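Local coordinates for protein glutathione transferase (Phanerochaete chrysosporium, PDB 5O00) that probably conjugates glutathione to electrophilic compounds, and here holds oxidized glutathione disulfide beside a dinitrophenylene group, at residues L9-V14 with G56-L61; F107-G112 with I171-W176. All coordinates share one frame; numbering follows the deposited sequence.

In the fold
The two contacts approach one glutathione disulfide from different parts of the subunit. Contact 1 (L9-V14 with G56-L61) pairs strand 7-11 with the cis-proline segment of the thioredoxin-like N-terminal domain, and it grips one half of the disulfide through the backbone of Ile58. Contact 2 (F107-G112 with I171-W176) packs helix 96-126 against the helical segment that carries Trp176 to the other half. The centres of contact 1 and contact 2 are about 16 Å apart. Their nearest atoms are about 7 Å apart and do not touch. Along the chain contact 1 closes before contact 2 opens. Both also reach the dinitrophenylene, through Val14 in contact 1 and Trp176 in contact 2.

Contact 1 (L9-V14 with G56-L61); sequences LFNHQV and GRIPAL. With GDS (oxidized glutathione disulfide), chain B; NIN (dinitrophenylene), chain C.
The Phe10 ring turns its edge to Ala60, whose carbonyl oxygen lies near the ring plane at 3.6 Å from CD2; the Ala60 methyl touches the same rim atom. Away from this pair, Tyr52 stacks on Phe10 and Phe49 meets it edge-to-face. The His12 imidazole carries Gln13 OE1 over one face, whereas its CB rests against Ile58. Over one face of the Arg57 guanidinium sits the glycine carboxylate oxygen OE3 of glutathione, and in the guanidinium plane NH2 donates to Gly56 O at 3.1 Å, a bond that helps to orient the group.

The backbones run antiparallel. Phe10 N gives a hydrogen bond to Ala60 O (3.0 Å), while the return bond from Ala60 N is long and weak. Phe10 O is also approached by the Pro59 CA at 3.2 Å, a CA-H...O contact. Beside it, Leu9 CD1 lies alongside the Pro59 ring. In Ile58, with chi1 at 70°, CG1 lies between the backbone N and the carbonyl carbon, and the turn at the next bond carries CD1 to 3.9 Å from His12 N, near glutathione CB2.

The peptide before Pro59 is cis, as at the corresponding turn of thioredoxin-fold proteins. Ile58 spends both its backbone polar groups on the ligand: its N donates to glutathione O2 (2.9 Å) and its O accepts from N2 (2.7 Å). This matched pair holds the cysteinyl part of the tripeptide much as an added strand would be held, and the positive Arg57 over the glycine carboxylate probably strengthens the grip electrostatically.

Contact 2 (F107-G112 with I171-W176); sequences FFQASG and ISFVIW. With GDS (oxidized glutathione disulfide), chain B; NIN (dinitrophenylene), chain C.
Gln109 reaches across to Phe173 and Ser172 with nearly its whole side chain. Its CB stands over one face of the Phe173 ring, 3.8 Å from the centroid and 18° off the normal, a CH-pi contact. The next atom, CG, meets the hydroxyl of Ser172: OG is 3.3 Å away, although that oxygen's hydrogen bond goes to Ala169 O in its own helix. CG lies anti to the backbone N (chi1 -172°), and a bend at the following bond swings the chain on past Ser172 O, which CD approaches to 3.6 Å. At the tip, the amide group comes beside the five-membered ring of Trp176 near CD1, the two planes only 14° apart.

Phe108 adds a second aromatic touch. Its CD2 meets CZ of Phe173 at 3.8 Å, lying at the edge of the Phe173 ring, and the two side chains cross at about a right angle.

The rest of the Trp176 indole points to the ligands. NE1 is bonded to Asn17 OD1 and makes a weak hydrogen bond of 3.3 Å to OE6 of glutathione, while CZ2 lies 3.6 Å from glutathione CB5. Nitro oxygen O21 of the dinitrophenylene sits in the ring plane at the edge, 3.5 Å from CH2. Replacing this tryptophan by an alanine would probably leave Asn17 OD1 without its indole donor and open a gap beside the glutathione and nitro groups.

Helix 96-126 thus packs on the junction of helices 168-172 and 174-184. Helix 74-85 closes over Ser172, helix 18-28 touches Ile175, and on the dimer side Phe107 stacks with Phe107 of the second subunit.

Contact 1 (L9-V14 with G56-L61)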
ATOM      1  N   LEU A   9      -7.800 -11.313 -16.267  1.00 24.35           N
ATOM      2  CA  LEU A   9      -7.619 -10.074 -15.529  1.00 23.64           C
ATOM      3  C   LEU A   9      -8.993  -9.440 -15.367  1.00 21.68           C
ATOM      4  O   LEU A   9      -9.611  -9.031 -16.353  1.00 25.18           O
ATOM      5  CB  LEU A   9      -6.663  -9.134 -16.257  1.00 26.14           C
ATOM      6  CG  LEU A   9      -6.500  -7.744 -15.628  1.00 21.45           C
ATOM      7  CD1 LEU A   9      -5.908  -7.858 -14.227  1.00 22.27           C
ATOM      8  CD2 LEU A   9      -5.645  -6.832 -16.506  1.00 30.94           C
ATOM      9  N   PHE A  10      -9.485  -9.389 -14.134  1.00 22.53           N
ATOM     10  CA  PHE A  10     -10.662  -8.584 -13.835  1.00 22.23           C
ATOM     11  C   PHE A  10     -10.206  -7.133 -13.745  1.00 23.85           C
ATOM     12  O   PHE A  10      -9.371  -6.785 -12.904  1.00 24.45           O
ATOM     13  CB  PHE A  10     -11.342  -9.067 -12.558  1.00 22.70           C
ATOM     14  CG  PHE A  10     -11.857 -10.479 -12.653  1.00 20.17           C
ATOM     15  CD1 PHE A  10     -13.080 -10.750 -13.245  1.00 34.40           C
ATOM     16  CD2 PHE A  10     -11.105 -11.537 -12.172  1.00 30.80           C
ATOM     17  CE1 PHE A  10     -13.548 -12.052 -13.343  1.00 38.05           C
ATOM     18  CE2 PHE A  10     -11.566 -12.837 -12.267  1.00 38.54           C
ATOM     19  CZ  PHE A  10     -12.790 -13.095 -12.853  1.00 40.76           C
ATOM     20  N   ASN A  11     -10.717  -6.301 -14.650  1.00 27.81           N
ATOM     21  CA  ASN A  11     -10.230  -4.949 -14.883  1.00 20.78           C
ATOM     22  C   ASN A  11     -11.422  -3.998 -14.899  1.00 33.78           C
ATOM     23  O   ASN A  11     -12.571  -4.405 -14.705  1.00 31.41           O
ATOM     24  CB  ASN A  11      -9.452  -4.887 -16.210  1.00 28.14           C
ATOM     25  CG  ASN A  11      -8.452  -3.743 -16.265  1.00 27.45           C
ATOM     26  OD1 ASN A  11      -8.334  -2.954 -15.332  1.00 28.50           O
ATOM     27  ND2 ASN A  11      -7.716  -3.660 -17.369  1.00 31.95           N
ATOM     28  N   HIS A  12     -11.145  -2.718 -15.138  1.00 31.53           N
ATOM     29  CA  HIS A  12     -12.193  -1.722 -15.307  1.00 27.77           C
ATOM     30  C   HIS A  12     -11.705  -0.651 -16.269  1.00 30.92           C
ATOM     31  O   HIS A  12     -10.523  -0.300 -16.285  1.00 30.17           O
ATOM     32  CB  HIS A  12     -12.613  -1.080 -13.981  1.00 26.12           C
ATOM     33  CG  HIS A  12     -13.842  -0.231 -14.093  1.00 42.46           C
ATOM     34  ND1 HIS A  12     -13.800   1.146 -14.109  1.00 32.60           N
ATOM     35  CD2 HIS A  12     -15.149  -0.568 -14.213  1.00 40.26           C
ATOM     36  CE1 HIS A  12     -15.027   1.622 -14.223  1.00 34.68           C
ATOM     37  NE2 HIS A  12     -15.864   0.602 -14.289  1.00 45.73           N
ATOM     38  N   GLN A  13     -12.638  -0.128 -17.068  1.00 26.50           N
ATOM     39  CA  GLN A  13     -12.276   0.812 -18.124  1.00 33.53           C
ATOM     40  C   GLN A  13     -11.737   2.119 -17.551  1.00 28.80           C
ATOM     41  O   GLN A  13     -10.763   2.677 -18.068  1.00 31.56           O
ATOM     42  CB  GLN A  13     -13.487   1.090 -19.019  1.00 36.70           C
ATOM     43  CG  GLN A  13     -14.029  -0.116 -19.778  1.00 37.61           C
ATOM     44  CD  GLN A  13     -15.047  -0.918 -18.981  1.00 37.49           C
ATOM     45  OE1 GLN A  13     -15.084  -0.855 -17.752  1.00 33.84           O
ATOM     46  NE2 GLN A  13     -15.885  -1.670 -19.684  1.00 38.08           N
ATOM     47  N   VAL A  14     -12.368   2.629 -16.494  1.00 32.44           N
ATOM     48  CA  VAL A  14     -12.024   3.944 -15.955  1.00 30.66           C
ATOM     49  C   VAL A  14     -10.978   3.836 -14.857  1.00 38.53           C
ATOM     50  O   VAL A  14      -9.993   4.578 -14.847  1.00 34.10           O
ATOM     51  CB  VAL A  14     -13.289   4.660 -15.430  1.00 41.00           C
ATOM     52  CG1 VAL A  14     -12.935   6.065 -14.933  1.00 36.45           C
ATOM     53  CG2 VAL A  14     -14.366   4.719 -16.496  1.00 44.21           C
ATOM     54  N   GLY A  56     -13.652  -6.949  -2.711  1.00 31.03           N
ATOM     55  CA  GLY A  56     -14.602  -6.489  -3.710  1.00 35.77           C
ATOM     56  C   GLY A  56     -14.078  -5.367  -4.578  1.00 35.42           C
ATOM     57  O   GLY A  56     -14.836  -4.453  -4.928  1.00 34.38           O
ATOM     58  N   ARG A  57     -12.796  -5.406  -4.927  1.00 32.34           N
ATOM     59  CA  ARG A  57     -12.184  -4.377  -5.752  1.00 38.18           C
ATOM     60  C   ARG A  57     -11.378  -5.032  -6.866  1.00 38.70           C
ATOM     61  O   ARG A  57     -10.845  -6.133  -6.705  1.00 31.96           O
ATOM     62  CB  ARG A  57     -11.282  -3.457  -4.907  1.00 37.07           C
ATOM     63  CG  ARG A  57     -12.002  -2.771  -3.739  1.00 34.48           C
ATOM     64  CD  ARG A  57     -13.007  -1.754  -4.242  1.00 46.72           C
ATOM     65  NE  ARG A  57     -13.557  -0.906  -3.184  1.00 52.23           N
ATOM     66  CZ  ARG A  57     -14.704  -1.128  -2.545  1.00 43.85           C
ATOM     67  NH1 ARG A  57     -15.106  -0.282  -1.609  1.00 38.67           N
ATOM     68  NH2 ARG A  57     -15.453  -2.188  -2.833  1.00 48.81           N
ATOM     69  N   ILE A  58     -11.314  -4.360  -8.012  1.00 33.64           N
ATOM     70  CA  ILE A  58     -10.444  -4.806  -9.097  1.00 36.26           C
ATOM     71  C   ILE A  58      -9.094  -4.130  -8.888  1.00 24.25           C
ATOM     72  O   ILE A  58      -9.035  -3.051  -8.282  1.00 32.65           O
ATOM     73  CB  ILE A  58     -11.037  -4.487 -10.484  1.00 38.21           C
ATOM     74  CG1 ILE A  58     -11.030  -2.982 -10.758  1.00 40.31           C
ATOM     75  CG2 ILE A  58     -12.459  -5.025 -10.607  1.00 36.88           C
ATOM     76  CD1 ILE A  58      -9.784  -2.471 -11.485  1.00 47.47           C
ATOM     77  N   PRO A  59      -7.991  -4.697  -9.385  1.00 27.30           N
ATOM     78  CA  PRO A  59      -7.953  -5.930 -10.171  1.00 20.87           C
ATOM     79  C   PRO A  59      -7.897  -7.198  -9.335  1.00 24.50           C
ATOM     80  O   PRO A  59      -7.626  -7.174  -8.127  1.00 21.37           O
ATOM     81  CB  PRO A  59      -6.665  -5.776 -10.979  1.00 23.31           C
ATOM     82  CG  PRO A  59      -5.772  -5.004 -10.069  1.00 30.06           C
ATOM     83  CD  PRO A  59      -6.668  -4.057  -9.313  1.00 21.82           C
ATOM     84  N   ALA A  60      -8.177  -8.307 -10.011  1.00 18.01           N
ATOM     85  CA  ALA A  60      -7.858  -9.640  -9.528  1.00 16.82           C
ATOM     86  C   ALA A  60      -7.367 -10.449 -10.719  1.00 21.85           C
ATOM     87  O   ALA A  60      -7.769 -10.199 -11.860  1.00 21.61           O
ATOM     88  CB  ALA A  60      -9.069 -10.316  -8.865  1.00 18.82           C
ATOM     89  N   LEU A  61      -6.475 -11.400 -10.457  1.00 17.28           N
ATOM     90  CA  LEU A  61      -5.877 -12.219 -11.503  1.00 22.76           C
ATOM     91  C   LEU A  61      -6.130 -13.688 -11.206  1.00 21.81           C
ATOM     92  O   LEU A  61      -5.866 -14.148 -10.091  1.00 21.67           O
ATOM     93  CB  LEU A  61      -4.369 -11.958 -11.610  1.00 24.96           C
ATOM     94  CG  LEU A  61      -3.647 -12.615 -12.795  1.00 22.92           C
ATOM     95  CD1 LEU A  61      -3.868 -11.817 -14.077  1.00 23.02           C
ATOM     96  CD2 LEU A  61      -2.165 -12.778 -12.512  1.00 29.69           C
TER
HETATM   97  N1  GDS B 301      -5.069  -1.059  -3.563  1.00 32.83           N
HETATM   98  CA1 GDS B 301      -6.018  -1.647  -4.491  1.00 24.75           C
HETATM   99  C1  GDS B 301      -5.265  -2.176  -5.694  1.00 13.90           C
HETATM  100  OE1 GDS B 301      -4.280  -1.531  -6.140  1.00 34.55           O
HETATM  101  OE2 GDS B 301      -5.634  -3.245  -6.237  1.00 23.91           O
HETATM  102  CB1 GDS B 301      -6.999  -0.593  -4.987  1.00 34.52           C
HETATM  103  CG1 GDS B 301      -7.914  -1.228  -6.030  1.00 26.88           C
HETATM  104  CD1 GDS B 301      -9.043  -0.258  -6.370  1.00 43.19           C
HETATM  105  O1  GDS B 301      -9.125   0.800  -5.830  1.00 32.12           O
HETATM  106  N2  GDS B 301     -10.004  -0.680  -7.370  1.00 38.99           N
HETATM  107  CA2 GDS B 301     -11.122   0.155  -7.768  1.00 39.26           C
HETATM  108  C2  GDS B 301     -12.430  -0.568  -7.455  1.00 41.98           C
HETATM  109  O2  GDS B 301     -12.505  -1.743  -7.603  1.00 28.14           O
HETATM  110  CB2 GDS B 301     -11.068   0.393  -9.273  1.00 37.80           C
HETATM  111  SG2 GDS B 301      -9.754   1.578  -9.632  1.00 34.44           S
HETATM  112  N3  GDS B 301     -13.586   0.172  -6.985  1.00 33.51           N
HETATM  113  CA3 GDS B 301     -14.830  -0.520  -6.696  1.00 45.25           C
HETATM  114  C3  GDS B 301     -15.529   0.160  -5.523  1.00 46.68           C
HETATM  115  OE3 GDS B 301     -14.960   1.109  -4.925  1.00 36.78           O
HETATM  116  OE4 GDS B 301     -16.670  -0.226  -5.156  1.00 50.98           O
HETATM  117  N4  GDS B 301      -8.151   3.634  -5.416  1.00 30.34           N
HETATM  118  CA4 GDS B 301      -7.143   4.013  -4.451  1.00 32.39           C
HETATM  119  C4  GDS B 301      -5.844   3.289  -4.793  1.00 35.45           C
HETATM  120  OE5 GDS B 301      -5.098   2.881  -3.874  1.00 27.30           O
HETATM  121  OE6 GDS B 301      -5.525   3.099  -5.994  1.00 31.26           O
HETATM  122  C5  GDS B 301      -9.193   4.566  -5.788  1.00 34.16           C
HETATM  123  O5  GDS B 301      -9.237   5.655  -5.318  1.00 31.92           O
HETATM  124  CA5 GDS B 301     -10.226   4.115  -6.808  1.00 32.45           C
HETATM  125  N5  GDS B 301     -11.438   4.872  -6.603  1.00 32.80           N
HETATM  126  CB5 GDS B 301      -9.689   4.382  -8.210  1.00 36.28           C
HETATM  127  SG5 GDS B 301     -10.675   3.459  -9.420  1.00 36.51           S
HETATM  128  CA6 GDS B 301     -14.464   3.946  -3.850  1.00 46.07           C
HETATM  129  C6  GDS B 301     -14.367   5.257  -3.071  1.00 45.45           C
HETATM  130  OE7 GDS B 301     -15.353   5.689  -2.420  1.00 35.35           O
HETATM  131  OE8 GDS B 301     -13.294   5.916  -3.081  1.00 35.78           O
HETATM  132  N6  GDS B 301     -15.385   3.039  -3.185  1.00 46.24           N
HETATM  133  CB6 GDS B 301     -14.960   4.225  -5.270  1.00 44.78           C
HETATM  134  CG6 GDS B 301     -13.925   5.022  -6.057  1.00 36.49           C
HETATM  135  CD6 GDS B 301     -12.665   4.189  -6.265  1.00 45.58           C
HETATM  136  O6  GDS B 301     -12.690   3.006  -6.158  1.00 37.14           O
HETATM  137  C1  NIN C 302      -9.851  10.108 -11.204  1.00 53.96           C
HETATM  138  C2  NIN C 302      -9.941   8.749 -11.441  1.00 44.57           C
HETATM  139  N2  NIN C 302     -10.207   7.880 -10.315  1.00 44.27           N
HETATM  140  O21 NIN C 302     -10.096   8.404  -9.019  1.00 36.72           O
HETATM  141  O22 NIN C 302     -10.512   6.755 -10.476  1.00 54.37           O
HETATM  142  C3  NIN C 302      -9.781   8.253 -12.726  1.00 48.93           C
HETATM  143  C4  NIN C 302      -9.531   9.138 -13.763  1.00 55.73           C
HETATM  144  N4  NIN C 302      -9.349   8.686 -15.125  1.00 59.65           N
HETATM  145  O41 NIN C 302      -9.522   7.337 -15.469  1.00 63.63           O
HETATM  146  O42 NIN C 302      -9.047   9.478 -15.939  1.00 46.14           O
HETATM  147  C5  NIN C 302      -9.439  10.497 -13.521  1.00 55.73           C
HETATM  148  C6  NIN C 302      -9.600  10.987 -12.242  1.00 55.68           C

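Contact 2 (F107-G112 with I171-W176)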
ATOM      1  N   PHE A 107       5.418  -0.607  -2.228  1.00 14.74           N
ATOM      2  CA  PHE A 107       4.585  -0.209  -1.094  1.00 14.93           C
ATOM      3  C   PHE A 107       4.387   1.301  -1.045  1.00 13.11           C
ATOM      4  O   PHE A 107       3.309   1.767  -0.663  1.00 18.21           O
ATOM      5  CB  PHE A 107       5.177  -0.719   0.222  1.00 14.94           C
ATOM      6  CG  PHE A 107       4.725  -2.111   0.573  1.00 13.56           C
ATOM      7  CD1 PHE A 107       3.434  -2.345   1.025  1.00 16.30           C
ATOM      8  CD2 PHE A 107       5.575  -3.183   0.419  1.00 12.01           C
ATOM      9  CE1 PHE A 107       3.008  -3.631   1.329  1.00 14.87           C
ATOM     10  CE2 PHE A 107       5.156  -4.466   0.721  1.00 14.50           C
ATOM     11  CZ  PHE A 107       3.865  -4.686   1.176  1.00 14.92           C
ATOM     12  N   PHE A 108       5.401   2.079  -1.424  1.00 14.41           N
ATOM     13  CA  PHE A 108       5.205   3.519  -1.562  1.00 15.96           C
ATOM     14  C   PHE A 108       4.147   3.832  -2.619  1.00 13.27           C
ATOM     15  O   PHE A 108       3.254   4.658  -2.395  1.00 13.63           O
ATOM     16  CB  PHE A 108       6.535   4.194  -1.900  1.00 12.20           C
ATOM     17  CG  PHE A 108       6.434   5.688  -2.082  1.00 13.94           C
ATOM     18  CD1 PHE A 108       5.788   6.472  -1.143  1.00 15.82           C
ATOM     19  CD2 PHE A 108       6.990   6.303  -3.192  1.00 17.56           C
ATOM     20  CE1 PHE A 108       5.697   7.847  -1.308  1.00 19.78           C
ATOM     21  CE2 PHE A 108       6.902   7.674  -3.361  1.00 19.92           C
ATOM     22  CZ  PHE A 108       6.252   8.446  -2.416  1.00 19.48           C
ATOM     23  N   GLN A 109       4.210   3.158  -3.767  1.00 14.82           N
ATOM     24  CA  GLN A 109       3.163   3.335  -4.770  1.00 14.21           C
ATOM     25  C   GLN A 109       1.799   2.991  -4.184  1.00 14.08           C
ATOM     26  O   GLN A 109       0.842   3.767  -4.294  1.00 16.30           O
ATOM     27  CB  GLN A 109       3.454   2.470  -6.001  1.00 16.96           C
ATOM     28  CG  GLN A 109       2.521   2.715  -7.203  1.00 14.12           C
ATOM     29  CD  GLN A 109       1.101   2.208  -6.989  1.00 15.79           C
ATOM     30  OE1 GLN A 109       0.888   1.087  -6.527  1.00 14.71           O
ATOM     31  NE2 GLN A 109       0.124   3.041  -7.326  1.00 15.42           N
ATOM     32  N   ALA A 110       1.703   1.829  -3.539  1.00 16.49           N
ATOM     33  CA  ALA A 110       0.413   1.316  -3.100  1.00 17.96           C
ATOM     34  C   ALA A 110      -0.177   2.138  -1.962  1.00 18.08           C
ATOM     35  O   ALA A 110      -1.403   2.265  -1.870  1.00 16.99           O
ATOM     36  CB  ALA A 110       0.554  -0.143  -2.666  1.00 15.81           C
ATOM     37  N   SER A 111       0.659   2.673  -1.075  1.00 14.14           N
ATOM     38  CA  SER A 111       0.161   3.395   0.089  1.00 15.84           C
ATOM     39  C   SER A 111       0.225   4.905  -0.073  1.00 20.39           C
ATOM     40  O   SER A 111      -0.590   5.611   0.530  1.00 18.82           O
ATOM     41  CB  SER A 111       0.947   3.000   1.346  1.00 17.14           C
ATOM     42  OG  SER A 111       2.270   3.496   1.313  1.00 19.24           O
ATOM     43  N   GLY A 112       1.157   5.407  -0.884  1.00 18.18           N
ATOM     44  CA  GLY A 112       1.406   6.835  -0.992  1.00 21.16           C
ATOM     45  C   GLY A 112       0.928   7.486  -2.277  1.00 19.33           C
ATOM     46  O   GLY A 112       0.599   8.674  -2.274  1.00 21.81           O
ATOM     47  N   ILE A 171       6.890   0.671 -13.344  1.00 16.06           N
ATOM     48  CA  ILE A 171       5.628   0.485 -14.052  1.00 15.34           C
ATOM     49  C   ILE A 171       4.451   0.798 -13.137  1.00 17.52           C
ATOM     50  O   ILE A 171       3.456   1.389 -13.569  1.00 17.75           O
ATOM     51  CB  ILE A 171       5.538  -0.944 -14.622  1.00 18.55           C
ATOM     52  CG1 ILE A 171       6.632  -1.173 -15.669  1.00 25.78           C
ATOM     53  CG2 ILE A 171       4.163  -1.186 -15.244  1.00 27.07           C
ATOM     54  CD1 ILE A 171       6.749  -2.620 -16.141  1.00 22.19           C
ATOM     55  N   SER A 172       4.560   0.433 -11.854  1.00 16.44           N
ATOM     56  CA  SER A 172       3.427   0.565 -10.939  1.00 14.88           C
ATOM     57  C   SER A 172       2.949   2.008 -10.806  1.00 19.23           C
ATOM     58  O   SER A 172       1.772   2.237 -10.500  1.00 17.46           O
ATOM     59  CB  SER A 172       3.791  -0.000  -9.562  1.00 16.40           C
ATOM     60  OG  SER A 172       4.668   0.853  -8.845  1.00 19.12           O
ATOM     61  N   PHE A 173       3.830   2.990 -11.024  1.00 15.37           N
ATOM     62  CA  PHE A 173       3.487   4.402 -10.861  1.00 15.49           C
ATOM     63  C   PHE A 173       2.835   5.025 -12.096  1.00 23.24           C
ATOM     64  O   PHE A 173       2.302   6.135 -11.996  1.00 19.19           O
ATOM     65  CB  PHE A 173       4.740   5.230 -10.538  1.00 14.46           C
ATOM     66  CG  PHE A 173       5.245   5.070  -9.134  1.00 13.38           C
ATOM     67  CD1 PHE A 173       4.794   5.897  -8.118  1.00 18.17           C
ATOM     68  CD2 PHE A 173       6.196   4.112  -8.836  1.00 14.91           C
ATOM     69  CE1 PHE A 173       5.270   5.755  -6.826  1.00 16.82           C
ATOM     70  CE2 PHE A 173       6.673   3.965  -7.549  1.00 17.53           C
ATOM     71  CZ  PHE A 173       6.210   4.788  -6.544  1.00 12.20           C
ATOM     72  N   VAL A 174       2.872   4.350 -13.246  1.00 18.23           N
ATOM     73  CA  VAL A 174       2.597   5.011 -14.521  1.00 16.15           C
ATOM     74  C   VAL A 174       1.146   5.486 -14.600  1.00 17.56           C
ATOM     75  O   VAL A 174       0.877   6.648 -14.918  1.00 16.95           O
ATOM     76  CB  VAL A 174       2.946   4.072 -15.692  1.00 19.55           C
ATOM     77  CG1 VAL A 174       2.458   4.644 -17.020  1.00 22.95           C
ATOM     78  CG2 VAL A 174       4.443   3.834 -15.748  1.00 20.89           C
ATOM     79  N   ILE A 175       0.190   4.593 -14.337  1.00 16.85           N
ATOM     80  CA  ILE A 175      -1.194   4.915 -14.684  1.00 15.89           C
ATOM     81  C   ILE A 175      -1.717   6.059 -13.820  1.00 22.95           C
ATOM     82  O   ILE A 175      -2.369   6.980 -14.327  1.00 17.56           O
ATOM     83  CB  ILE A 175      -2.084   3.657 -14.603  1.00 18.38           C
ATOM     84  CG1 ILE A 175      -3.480   3.948 -15.174  1.00 21.65           C
ATOM     85  CG2 ILE A 175      -2.185   3.120 -13.173  1.00 21.66           C
ATOM     86  CD1 ILE A 175      -3.491   4.318 -16.658  1.00 23.28           C
ATOM     87  N   TRP A 176      -1.422   6.050 -12.516  1.00 18.38           N
ATOM     88  CA  TRP A 176      -1.865   7.163 -11.679  1.00 14.46           C
ATOM     89  C   TRP A 176      -1.114   8.451 -12.000  1.00 15.80           C
ATOM     90  O   TRP A 176      -1.688   9.542 -11.895  1.00 19.19           O
ATOM     91  CB  TRP A 176      -1.717   6.817 -10.197  1.00 17.73           C
ATOM     92  CG  TRP A 176      -2.893   6.064  -9.621  1.00 15.57           C
ATOM     93  CD1 TRP A 176      -2.899   4.776  -9.165  1.00 16.27           C
ATOM     94  CD2 TRP A 176      -4.230   6.558  -9.441  1.00 18.26           C
ATOM     95  NE1 TRP A 176      -4.153   4.441  -8.710  1.00 16.60           N
ATOM     96  CE2 TRP A 176      -4.988   5.516  -8.872  1.00 17.87           C
ATOM     97  CE3 TRP A 176      -4.859   7.777  -9.713  1.00 19.46           C
ATOM     98  CZ2 TRP A 176      -6.340   5.659  -8.563  1.00 22.88           C
ATOM     99  CZ3 TRP A 176      -6.201   7.916  -9.405  1.00 18.37           C
ATOM    100  CH2 TRP A 176      -6.926   6.865  -8.837  1.00 18.97           C
TER
HETATM  101  N1  GDS B 301      -5.069  -1.059  -3.563  1.00 32.83           N
HETATM  102  CA1 GDS B 301      -6.018  -1.647  -4.491  1.00 24.75           C
HETATM  103  C1  GDS B 301      -5.265  -2.176  -5.694  1.00 13.90           C
HETATM  104  OE1 GDS B 301      -4.280  -1.531  -6.140  1.00 34.55           O
HETATM  105  OE2 GDS B 301      -5.634  -3.245  -6.237  1.00 23.91           O
HETATM  106  CB1 GDS B 301      -6.999  -0.593  -4.987  1.00 34.52           C
HETATM  107  CG1 GDS B 301      -7.914  -1.228  -6.030  1.00 26.88           C
HETATM  108  CD1 GDS B 301      -9.043  -0.258  -6.370  1.00 43.19           C
HETATM  109  O1  GDS B 301      -9.125   0.800  -5.830  1.00 32.12           O
HETATM  110  N2  GDS B 301     -10.004  -0.680  -7.370  1.00 38.99           N
HETATM  111  CA2 GDS B 301     -11.122   0.155  -7.768  1.00 39.26           C
HETATM  112  C2  GDS B 301     -12.430  -0.568  -7.455  1.00 41.98           C
HETATM  113  O2  GDS B 301     -12.505  -1.743  -7.603  1.00 28.14           O
HETATM  114  CB2 GDS B 301     -11.068   0.393  -9.273  1.00 37.80           C
HETATM  115  SG2 GDS B 301      -9.754   1.578  -9.632  1.00 34.44           S
HETATM  116  N3  GDS B 301     -13.586   0.172  -6.985  1.00 33.51           N
HETATM  117  CA3 GDS B 301     -14.830  -0.520  -6.696  1.00 45.25           C
HETATM  118  C3  GDS B 301     -15.529   0.160  -5.523  1.00 46.68           C
HETATM  119  OE3 GDS B 301     -14.960   1.109  -4.925  1.00 36.78           O
HETATM  120  OE4 GDS B 301     -16.670  -0.226  -5.156  1.00 50.98           O
HETATM  121  N4  GDS B 301      -8.151   3.634  -5.416  1.00 30.34           N
HETATM  122  CA4 GDS B 301      -7.143   4.013  -4.451  1.00 32.39           C
HETATM  123  C4  GDS B 301      -5.844   3.289  -4.793  1.00 35.45           C
HETATM  124  OE5 GDS B 301      -5.098   2.881  -3.874  1.00 27.30           O
HETATM  125  OE6 GDS B 301      -5.525   3.099  -5.994  1.00 31.26           O
HETATM  126  C5  GDS B 301      -9.193   4.566  -5.788  1.00 34.16           C
HETATM  127  O5  GDS B 301      -9.237   5.655  -5.318  1.00 31.92           O
HETATM  128  CA5 GDS B 301     -10.226   4.115  -6.808  1.00 32.45           C
HETATM  129  N5  GDS B 301     -11.438   4.872  -6.603  1.00 32.80           N
HETATM  130  CB5 GDS B 301      -9.689   4.382  -8.210  1.00 36.28           C
HETATM  131  SG5 GDS B 301     -10.675   3.459  -9.420  1.00 36.51           S
HETATM  132  CA6 GDS B 301     -14.464   3.946  -3.850  1.00 46.07           C
HETATM  133  C6  GDS B 301     -14.367   5.257  -3.071  1.00 45.45           C
HETATM  134  OE7 GDS B 301     -15.353   5.689  -2.420  1.00 35.35           O
HETATM  135  OE8 GDS B 301     -13.294   5.916  -3.081  1.00 35.78           O
HETATM  136  N6  GDS B 301     -15.385   3.039  -3.185  1.00 46.24           N
HETATM  137  CB6 GDS B 301     -14.960   4.225  -5.270  1.00 44.78           C
HETATM  138  CG6 GDS B 301     -13.925   5.022  -6.057  1.00 36.49           C
HETATM  139  CD6 GDS B 301     -12.665   4.189  -6.265  1.00 45.58           C
HETATM  140  O6  GDS B 301     -12.690   3.006  -6.158  1.00 37.14           O
HETATM  141  C1  NIN C 302      -9.851  10.108 -11.204  1.00 53.96           C
HETATM  142  C2  NIN C 302      -9.941   8.749 -11.441  1.00 44.57           C
HETATM  143  N2  NIN C 302     -10.207   7.880 -10.315  1.00 44.27           N
HETATM  144  O21 NIN C 302     -10.096   8.404  -9.019  1.00 36.72           O
HETATM  145  O22 NIN C 302     -10.512   6.755 -10.476  1.00 54.37           O
HETATM  146  C3  NIN C 302      -9.781   8.253 -12.726  1.00 48.93           C
HETATM  147  C4  NIN C 302      -9.531   9.138 -13.763  1.00 55.73           C
HETATM  148  N4  NIN C 302      -9.349   8.686 -15.125  1.00 59.65           N
HETATM  149  O41 NIN C 302      -9.522   7.337 -15.469  1.00 63.63           O
HETATM  150  O42 NIN C 302      -9.047   9.478 -15.939  1.00 46.14           O
HETATM  151  C5  NIN C 302      -9.439  10.497 -13.521  1.00 55.73           C
HETATM  152  C6  NIN C 302      -9.600  10.987 -12.242  1.00 55.68           C